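Local coordinates for protein glutaconate CoA-transferase subunit A (PDB 1POI) that transfers coenzyme A from acetyl-CoA to glutaconate or (R)-2-hydroxyglutarate, a step in the hydroxyglutarate pathway of glutamate degradation, at residues Y32-R40 and W280-Y290; P120-T130 and P160-P168. One frame throughout, in Å; residues are numbered along the deposited sequence.

Interaction 1 (Y32-R40 and W280-Y290); sequences YAAVFEILR and WVFDLKDHDEY
V281 lays a methyl over the ring of F36: CG2 lies 3.7 Å from the F36 ring centroid, 12° off the ring normal, a CH-pi contact with the face. Y290 meets the same ring obliquely, its plane turned 83° from that of F36, with Y290 CE1 3.6 Å from F36 CE2. A33 CB makes a second CH-pi contact, over the imidazole face of H287, off its centre, 3.8 Å from the centroid; H287 NE2 is hydrogen-bonded to P241 O.

The polar grip comes from R40. Extended to CD and then bent at chi3, its chain brings NE to V281 O (3.1 Å, N-H...O 158°), close to the guanidinium plane. This carbonyl also accepts from L284 N, the two donors arriving from opposite faces of its plane. L284 O instead sits over a guanidinium face, a poor angle for bonding. A salt bridge from R40 NH1 to E37 OE1 (2.7 Å) holds the far end. F282 turns its edge to L39 O, CE1 being 3.7 Å away.

The contact thus packs the crossover helix of a beta-alpha-beta unit, 19-22 to 46-49 in the Rossmann-like parallel sheet, against the junction of two C-terminal helices.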
loop_
_atom_site.group_PDB
_atom_site.type_symbol
_atom_site.label_atom_id
_atom_site.label_comp_id
_atom_site.label_asym_id
_atom_site.label_seq_id
_atom_site.Cartn_x
_atom_site.Cartn_y
_atom_site.Cartn_z
ATOM N N TYR A 32 25.196 10.421 -9.268
ATOM C CA TYR A 32 26.488 9.944 -9.782
ATOM C C TYR A 32 26.573 9.602 -11.270
ATOM O O TYR A 32 27.497 10.051 -11.936
ATOM C CB TYR A 32 27.022 8.774 -8.945
ATOM C CG TYR A 32 27.781 9.237 -7.726
ATOM C CD1 TYR A 32 29.074 9.698 -7.839
ATOM C CD2 TYR A 32 27.187 9.269 -6.475
ATOM C CE1 TYR A 32 29.751 10.188 -6.754
ATOM C CE2 TYR A 32 27.864 9.762 -5.386
ATOM C CZ TYR A 32 29.144 10.221 -5.539
ATOM O OH TYR A 32 29.820 10.773 -4.481
ATOM N N ALA A 33 25.628 8.833 -11.810
ATOM C CA ALA A 33 25.704 8.494 -13.237
ATOM C C ALA A 33 25.946 9.756 -14.057
ATOM O O ALA A 33 26.871 9.812 -14.867
ATOM C CB ALA A 33 24.438 7.808 -13.706
ATOM N N ALA A 34 25.174 10.795 -13.734
ATOM C CA ALA A 34 25.236 12.097 -14.389
ATOM C C ALA A 34 26.574 12.776 -14.170
ATOM O O ALA A 34 27.192 13.232 -15.125
ATOM C CB ALA A 34 24.121 12.992 -13.884
ATOM N N VAL A 35 27.011 12.890 -12.921
ATOM C CA VAL A 35 28.285 13.534 -12.659
ATOM C C VAL A 35 29.384 12.864 -13.475
ATOM O O VAL A 35 30.402 13.473 -13.804
ATOM C CB VAL A 35 28.607 13.542 -11.167
ATOM C CG1 VAL A 35 30.094 13.834 -10.919
ATOM C CG2 VAL A 35 27.776 14.592 -10.501
ATOM N N PHE A 36 29.157 11.623 -13.864
ATOM C CA PHE A 36 30.150 10.945 -14.664
ATOM C C PHE A 36 30.175 11.489 -16.075
ATOM O O PHE A 36 31.243 11.724 -16.613
ATOM C CB PHE A 36 29.920 9.431 -14.677
ATOM C CG PHE A 36 30.678 8.707 -13.613
ATOM C CD1 PHE A 36 31.061 9.366 -12.450
ATOM C CD2 PHE A 36 31.038 7.370 -13.782
ATOM C CE1 PHE A 36 31.803 8.715 -11.462
ATOM C CE2 PHE A 36 31.787 6.708 -12.796
ATOM C CZ PHE A 36 32.168 7.387 -11.633
ATOM N N GLU A 37 29.002 11.705 -16.660
ATOM C CA GLU A 37 28.890 12.213 -18.026
ATOM C C GLU A 37 29.372 13.679 -18.127
ATOM O O GLU A 37 29.986 14.081 -19.121
ATOM C CB GLU A 37 27.463 12.065 -18.529
ATOM C CG GLU A 37 27.338 12.256 -20.021
ATOM C CD GLU A 37 27.734 11.030 -20.844
ATOM O OE1 GLU A 37 27.945 9.932 -20.267
ATOM O OE2 GLU A 37 27.793 11.156 -22.093
ATOM N N ILE A 38 29.110 14.473 -17.100
ATOM C CA ILE A 38 29.580 15.841 -17.092
ATOM C C ILE A 38 31.095 15.769 -17.300
ATOM O O ILE A 38 31.625 16.320 -18.266
ATOM C CB ILE A 38 29.217 16.535 -15.760
ATOM C CG1 ILE A 38 27.750 16.976 -15.787
ATOM C CG2 ILE A 38 30.134 17.689 -15.480
ATOM C CD1 ILE A 38 27.215 17.507 -14.437
ATOM N N LEU A 39 31.786 15.012 -16.459
ATOM C CA LEU A 39 33.246 14.860 -16.587
ATOM C C LEU A 39 33.652 14.310 -17.953
ATOM O O LEU A 39 34.476 14.893 -18.671
ATOM C CB LEU A 39 33.786 13.911 -15.520
ATOM C CG LEU A 39 33.913 14.488 -14.130
ATOM C CD1 LEU A 39 34.524 13.455 -13.226
ATOM C CD2 LEU A 39 34.784 15.708 -14.184
ATOM N N ARG A 40 33.050 13.181 -18.294
ATOM C CA ARG A 40 33.310 12.494 -19.544
ATOM C C ARG A 40 33.111 13.414 -20.745
ATOM O O ARG A 40 33.668 13.169 -21.810
ATOM C CB ARG A 40 32.381 11.271 -19.646
ATOM C CG ARG A 40 32.789 10.188 -20.631
ATOM C CD ARG A 40 31.824 9.011 -20.607
ATOM N NE ARG A 40 31.898 8.321 -19.326
ATOM C CZ ARG A 40 30.844 7.906 -18.628
ATOM N NH1 ARG A 40 29.618 8.100 -19.087
ATOM N NH2 ARG A 40 31.014 7.334 -17.446
ATOM N N TRP A 280 37.229 4.211 -14.023
ATOM C CA TRP A 280 35.785 4.278 -13.746
ATOM C C TRP A 280 34.954 5.276 -14.571
ATOM O O TRP A 280 33.785 5.007 -14.893
ATOM C CB TRP A 280 35.557 4.508 -12.249
ATOM C CG TRP A 280 35.966 3.322 -11.432
ATOM C CD1 TRP A 280 37.147 3.144 -10.780
ATOM C CD2 TRP A 280 35.242 2.096 -11.288
ATOM N NE1 TRP A 280 37.216 1.878 -10.261
ATOM C CE2 TRP A 280 36.060 1.213 -10.555
ATOM C CE3 TRP A 280 33.977 1.658 -11.713
ATOM C CZ2 TRP A 280 35.663 -0.077 -10.236
ATOM C CZ3 TRP A 280 33.583 0.364 -11.394
ATOM C CH2 TRP A 280 34.428 -0.484 -10.663
ATOM N N VAL A 281 35.564 6.405 -14.934
ATOM C CA VAL A 281 34.881 7.431 -15.706
ATOM C C VAL A 281 35.205 7.471 -17.200
ATOM O O VAL A 281 34.425 7.003 -18.050
ATOM C CB VAL A 281 35.170 8.818 -15.123
ATOM C CG1 VAL A 281 34.331 9.864 -15.830
ATOM C CG2 VAL A 281 34.899 8.826 -13.628
ATOM N N PHE A 282 36.399 7.969 -17.504
ATOM C CA PHE A 282 36.830 8.159 -18.879
ATOM C C PHE A 282 36.907 6.932 -19.761
ATOM O O PHE A 282 36.593 7.006 -20.949
ATOM C CB PHE A 282 38.117 8.958 -18.892
ATOM C CG PHE A 282 38.024 10.236 -18.096
ATOM C CD1 PHE A 282 37.146 11.254 -18.484
ATOM C CD2 PHE A 282 38.773 10.405 -16.931
ATOM C CE1 PHE A 282 37.011 12.407 -17.730
ATOM C CE2 PHE A 282 38.642 11.575 -16.151
ATOM C CZ PHE A 282 37.762 12.577 -16.552
ATOM N N ASP A 283 37.271 5.792 -19.189
ATOM C CA ASP A 283 37.355 4.575 -19.973
ATOM C C ASP A 283 36.034 3.888 -20.282
ATOM O O ASP A 283 35.982 3.068 -21.200
ATOM C CB ASP A 283 38.325 3.579 -19.331
ATOM C CG ASP A 283 39.774 3.808 -19.761
ATOM O OD1 ASP A 283 40.018 4.306 -20.891
ATOM O OD2 ASP A 283 40.676 3.486 -18.958
ATOM N N LEU A 284 34.961 4.236 -19.570
ATOM C CA LEU A 284 33.665 3.585 -19.805
ATOM C C LEU A 284 32.748 4.385 -20.733
ATOM O O LEU A 284 32.528 5.569 -20.512
ATOM C CB LEU A 284 32.969 3.310 -18.475
ATOM C CG LEU A 284 33.875 2.669 -17.422
ATOM C CD1 LEU A 284 33.120 2.444 -16.138
ATOM C CD2 LEU A 284 34.396 1.364 -17.943
ATOM N N LYS A 285 32.198 3.717 -21.747
ATOM C CA LYS A 285 31.316 4.326 -22.746
ATOM C C LYS A 285 29.985 4.859 -22.233
ATOM O O LYS A 285 29.436 5.811 -22.784
ATOM C CB LYS A 285 31.026 3.331 -23.869
ATOM C CG LYS A 285 30.182 3.901 -24.994
ATOM C CD LYS A 285 29.646 2.820 -25.926
ATOM C CE LYS A 285 28.703 3.424 -26.982
ATOM N NZ LYS A 285 28.008 2.409 -27.840
ATOM N N ASP A 286 29.422 4.199 -21.234
ATOM C CA ASP A 286 28.141 4.619 -20.682
ATOM C C ASP A 286 27.879 3.961 -19.338
ATOM O O ASP A 286 28.677 3.130 -18.889
ATOM C CB ASP A 286 27.013 4.302 -21.658
ATOM C CG ASP A 286 26.978 2.861 -22.047
ATOM O OD1 ASP A 286 27.709 2.077 -21.424
ATOM O OD2 ASP A 286 26.204 2.496 -22.963
ATOM N N HIS A 287 26.750 4.315 -18.723
ATOM C CA HIS A 287 26.372 3.806 -17.408
ATOM C C HIS A 287 26.222 2.277 -17.364
ATOM O O HIS A 287 26.603 1.636 -16.382
ATOM C CB HIS A 287 25.098 4.492 -16.902
ATOM C CG HIS A 287 24.803 4.209 -15.463
ATOM N ND1 HIS A 287 25.622 4.629 -14.437
ATOM C CD2 HIS A 287 23.752 3.587 -14.875
ATOM C CE1 HIS A 287 25.085 4.279 -13.282
ATOM N NE2 HIS A 287 23.950 3.648 -13.518
ATOM N N ASP A 288 25.662 1.693 -18.411
ATOM C CA ASP A 288 25.542 0.264 -18.443
ATOM C C ASP A 288 26.920 -0.346 -18.153
ATOM O O ASP A 288 27.049 -1.160 -17.253
ATOM C CB ASP A 288 24.991 -0.181 -19.794
ATOM C CG ASP A 288 23.474 -0.114 -19.844
ATOM O OD1 ASP A 288 22.860 0.343 -18.861
ATOM O OD2 ASP A 288 22.876 -0.560 -20.838
ATOM N N GLU A 289 27.959 0.138 -18.833
ATOM C CA GLU A 289 29.324 -0.338 -18.639
ATOM C C GLU A 289 29.749 -0.266 -17.194
ATOM O O GLU A 289 30.543 -1.089 -16.725
ATOM C CB GLU A 289 30.314 0.480 -19.467
ATOM C CG GLU A 289 30.156 0.285 -20.945
ATOM C CD GLU A 289 31.471 0.214 -21.683
ATOM O OE1 GLU A 289 32.505 0.683 -21.153
ATOM O OE2 GLU A 289 31.462 -0.333 -22.808
ATOM N N TYR A 290 29.283 0.761 -16.506
ATOM C CA TYR A 290 29.613 0.939 -15.102
ATOM C C TYR A 290 28.949 -0.191 -14.297
ATOM O O TYR A 290 29.584 -0.836 -13.457
ATOM C CB TYR A 290 29.125 2.315 -14.643
ATOM C CG TYR A 290 29.347 2.640 -13.180
ATOM C CD1 TYR A 290 30.566 3.121 -12.736
ATOM C CD2 TYR A 290 28.305 2.530 -12.246
ATOM C CE1 TYR A 290 30.755 3.491 -11.423
ATOM C CE2 TYR A 290 28.496 2.900 -10.920
ATOM C CZ TYR A 290 29.722 3.380 -10.520
ATOM O OH TYR A 290 29.927 3.750 -9.209
HETATM O O HOH W 1 27.089 8.088 -22.271
#

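Interaction 2 (P120-T130 and P160-P168); sequences PVTLMQGSGLT and PGEKVVAVP
E162 stretches its extended side chain toward T122, whose CG2 comes 4.4 Å from E162 OE2, just where a short antiparallel ladder is about to begin. The strand 162-168 is the central one of a three-stranded antiparallel sheet, with 118-121 on one flank and 152-156 on the other. The E162 carboxylate is held by a hydrogen bond from N156 of strand 152-156 and a salt bridge to K159 in the connection that follows it.

V164 turns to the same side as P120. Its CG2, set between the backbone N and the carbonyl carbon, meets P120 CB at 3.6 Å. Both residues also pack against a further copy of this subunit, V164 on its P117 and P120 on its P120, so this side of the ladder faces an assembly interface.

V165 carries the contact. It forms the hydrogen-bonded pair with V121: V121 N to V165 O measures 2.8 Å (169° at the hydrogen), and V165 N to V121 O measures 3.0 Å (163°), both nearly linear along the acceptor's C=O. On the other face, its two methyls spread against the loop that leaves strand 118-121. CG1, anti to the backbone N, approaches M124 CE at 4.2 Å, while CG2 lies 3.7 Å from L123 O and also nears Q125 and T130. That loop is braced by a bond from Q125 NE2 to T122 O; Q125 NE2 also bonds to the backbone of the partner protein chain.

A166 pairs with P120 in the next, non-hydrogen-bonded position, where the proline's missing N-H costs the ladder nothing. The CA atoms of P120 and A166 approach to 4.3 Å, and P120 CA directs its hydrogen at V165 O, 3.4 Å away and 143° at the hydrogen.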
loop_
_atom_site.group_PDB
_atom_site.type_symbol
_atom_site.label_atom_id
_atom_site.label_comp_id
_atom_site.label_asym_id
_atom_site.label_seq_id
_atom_site.Cartn_x
_atom_site.Cartn_y
_atom_site.Cartn_z
ATOM N N PRO A 120 16.839 37.490 3.736
ATOM C CA PRO A 120 17.313 38.110 4.982
ATOM C C PRO A 120 17.318 37.038 6.100
ATOM O O PRO A 120 16.323 36.331 6.313
ATOM C CB PRO A 120 16.277 39.212 5.240
ATOM C CG PRO A 120 14.952 38.571 4.772
ATOM C CD PRO A 120 15.374 37.646 3.575
ATOM N N VAL A 121 18.453 36.862 6.761
ATOM C CA VAL A 121 18.535 35.877 7.819
ATOM C C VAL A 121 19.231 36.467 9.006
ATOM O O VAL A 121 20.070 37.346 8.871
ATOM C CB VAL A 121 19.338 34.595 7.400
ATOM C CG1 VAL A 121 18.616 33.834 6.304
ATOM C CG2 VAL A 121 20.749 34.938 6.982
ATOM N N THR A 122 18.885 35.985 10.186
ATOM C CA THR A 122 19.549 36.445 11.392
ATOM C C THR A 122 20.658 35.411 11.745
ATOM O O THR A 122 20.899 35.112 12.918
ATOM C CB THR A 122 18.528 36.578 12.519
ATOM O OG1 THR A 122 17.330 35.869 12.157
ATOM C CG2 THR A 122 18.207 38.032 12.768
ATOM N N LEU A 123 21.363 34.919 10.723
ATOM C CA LEU A 123 22.398 33.899 10.901
ATOM C C LEU A 123 23.714 34.342 10.300
ATOM O O LEU A 123 23.735 35.182 9.415
ATOM C CB LEU A 123 21.964 32.583 10.218
ATOM C CG LEU A 123 20.738 31.814 10.734
ATOM C CD1 LEU A 123 20.320 30.756 9.753
ATOM C CD2 LEU A 123 21.035 31.212 12.095
ATOM N N MET A 124 24.798 33.720 10.758
ATOM C CA MET A 124 26.161 33.990 10.290
ATOM C C MET A 124 26.845 35.207 10.894
ATOM O O MET A 124 28.062 35.341 10.774
ATOM C CB MET A 124 26.230 34.054 8.767
ATOM C CG MET A 124 25.819 32.777 8.074
ATOM S SD MET A 124 25.999 32.820 6.266
ATOM C CE MET A 124 26.414 34.500 6.034
ATOM N N GLN A 125 26.094 36.052 11.594
ATOM C CA GLN A 125 26.675 37.252 12.200
ATOM C C GLN A 125 27.571 36.929 13.384
ATOM O O GLN A 125 27.419 35.882 14.018
ATOM C CB GLN A 125 25.582 38.242 12.641
ATOM C CG GLN A 125 24.738 37.826 13.837
ATOM C CD GLN A 125 23.563 36.932 13.468
ATOM O OE1 GLN A 125 23.469 36.438 12.346
ATOM N NE2 GLN A 125 22.654 36.729 14.413
ATOM N N GLY A 126 28.529 37.808 13.659
ATOM C CA GLY A 126 29.411 37.608 14.791
ATOM C C GLY A 126 30.271 36.378 14.633
ATOM O O GLY A 126 30.966 35.961 15.582
ATOM N N SER A 127 30.222 35.795 13.434
ATOM C CA SER A 127 31.001 34.623 13.119
ATOM C C SER A 127 31.955 35.062 12.036
ATOM O O SER A 127 31.758 36.087 11.390
ATOM C CB SER A 127 30.108 33.478 12.619
ATOM O OG SER A 127 29.969 33.446 11.201
ATOM N N GLY A 128 33.001 34.272 11.840
ATOM C CA GLY A 128 33.982 34.565 10.828
ATOM C C GLY A 128 33.322 34.410 9.488
ATOM O O GLY A 128 33.904 34.787 8.477
ATOM N N LEU A 129 32.113 33.859 9.476
ATOM C CA LEU A 129 31.365 33.680 8.230
ATOM C C LEU A 129 30.903 35.023 7.641
ATOM O O LEU A 129 30.367 35.063 6.538
ATOM C CB LEU A 129 30.187 32.733 8.444
ATOM C CG LEU A 129 30.633 31.285 8.590
ATOM C CD1 LEU A 129 29.724 30.532 9.531
ATOM C CD2 LEU A 129 30.648 30.640 7.218
ATOM N N THR A 130 31.020 36.095 8.430
ATOM C CA THR A 130 30.691 37.434 7.964
ATOM C C THR A 130 31.972 38.268 8.007
ATOM O O THR A 130 32.148 39.222 7.238
ATOM C CB THR A 130 29.606 38.146 8.802
ATOM O OG1 THR A 130 29.987 38.218 10.189
ATOM C CG2 THR A 130 28.254 37.491 8.603
ATOM N N PRO A 160 13.889 48.389 14.734
ATOM C CA PRO A 160 14.925 49.424 14.776
ATOM C C PRO A 160 16.112 49.075 15.687
ATOM O O PRO A 160 15.957 48.373 16.700
ATOM C CB PRO A 160 14.158 50.660 15.260
ATOM C CG PRO A 160 12.939 50.083 15.949
ATOM C CD PRO A 160 12.570 48.960 15.039
ATOM N N GLY A 161 17.296 49.538 15.283
ATOM C CA GLY A 161 18.515 49.264 16.027
ATOM C C GLY A 161 19.020 47.865 15.720
ATOM O O GLY A 161 20.153 47.525 16.041
ATOM N N GLU A 162 18.172 47.054 15.097
ATOM C CA GLU A 162 18.522 45.695 14.737
ATOM C C GLU A 162 18.778 45.574 13.230
ATOM O O GLU A 162 18.072 46.180 12.409
ATOM C CB GLU A 162 17.418 44.718 15.178
ATOM C CG GLU A 162 17.548 43.325 14.536
ATOM C CD GLU A 162 16.558 42.286 15.056
ATOM O OE1 GLU A 162 16.390 42.179 16.292
ATOM O OE2 GLU A 162 15.985 41.552 14.218
ATOM N N LYS A 163 19.816 44.810 12.887
ATOM C CA LYS A 163 20.197 44.558 11.502
ATOM C C LYS A 163 20.231 43.047 11.262
ATOM O O LYS A 163 20.404 42.256 12.205
ATOM C CB LYS A 163 21.574 45.162 11.170
ATOM C CG LYS A 163 21.712 46.643 11.500
ATOM C CD LYS A 163 22.774 47.341 10.645
ATOM C CE LYS A 163 22.286 47.549 9.208
ATOM N NZ LYS A 163 23.096 48.523 8.413
ATOM N N VAL A 164 20.002 42.664 10.007
ATOM C CA VAL A 164 20.008 41.273 9.581
ATOM C C VAL A 164 21.033 41.144 8.430
ATOM O O VAL A 164 21.538 42.149 7.913
ATOM C CB VAL A 164 18.571 40.800 9.121
ATOM C CG1 VAL A 164 17.491 41.456 9.963
ATOM C CG2 VAL A 164 18.327 41.056 7.630
ATOM N N VAL A 165 21.336 39.916 8.036
ATOM C CA VAL A 165 22.280 39.650 6.970
ATOM C C VAL A 165 21.454 39.347 5.742
ATOM O O VAL A 165 20.575 38.475 5.789
ATOM C CB VAL A 165 23.169 38.428 7.325
ATOM C CG1 VAL A 165 24.049 38.018 6.145
ATOM C CG2 VAL A 165 24.035 38.754 8.527
ATOM N N ALA A 166 21.658 40.121 4.676
ATOM C CA ALA A 166 20.913 39.896 3.443
ATOM C C ALA A 166 21.825 39.092 2.551
ATOM O O ALA A 166 23.024 39.386 2.466
ATOM C CB ALA A 166 20.533 41.204 2.795
ATOM N N VAL A 167 21.266 38.097 1.877
ATOM C CA VAL A 167 22.039 37.202 1.031
ATOM C C VAL A 167 21.438 37.113 -0.370
ATOM O O VAL A 167 20.232 36.987 -0.530
ATOM C CB VAL A 167 22.105 35.791 1.706
ATOM C CG1 VAL A 167 22.469 34.737 0.731
ATOM C CG2 VAL A 167 23.122 35.790 2.806
ATOM N N PRO A 168 22.283 37.153 -1.407
ATOM C CA PRO A 168 21.772 37.074 -2.779
ATOM C C PRO A 168 21.163 35.719 -3.081
ATOM O O PRO A 168 21.768 34.696 -2.775
ATOM C CB PRO A 168 23.038 37.261 -3.625
ATOM C CG PRO A 168 23.982 37.977 -2.709
ATOM C CD PRO A 168 23.751 37.273 -1.412
#

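How the interactions relate
Interactions 1 and 2 lie on opposite sides of the chain's centre, their own centres 41 Å apart and their nearest atoms about 21 Å apart, so they do not touch. Interaction 1 joins segments 240 residues apart at their closest ends, bringing C-terminal helices back onto the helix that follows the parallel sheet's first strand in sequence, a central one; the shorter-range closure of interaction 2 falls wholly within that span. The settings also differ: interaction 2, 26 Å from the chain's centre, belongs to a separate antiparallel sheet bordered by a partner protein chain and another copy of this subunit, whereas interaction 1, at 16 Å, is mainly intrachain packing. Both contacts are structural, with no substrate taking part.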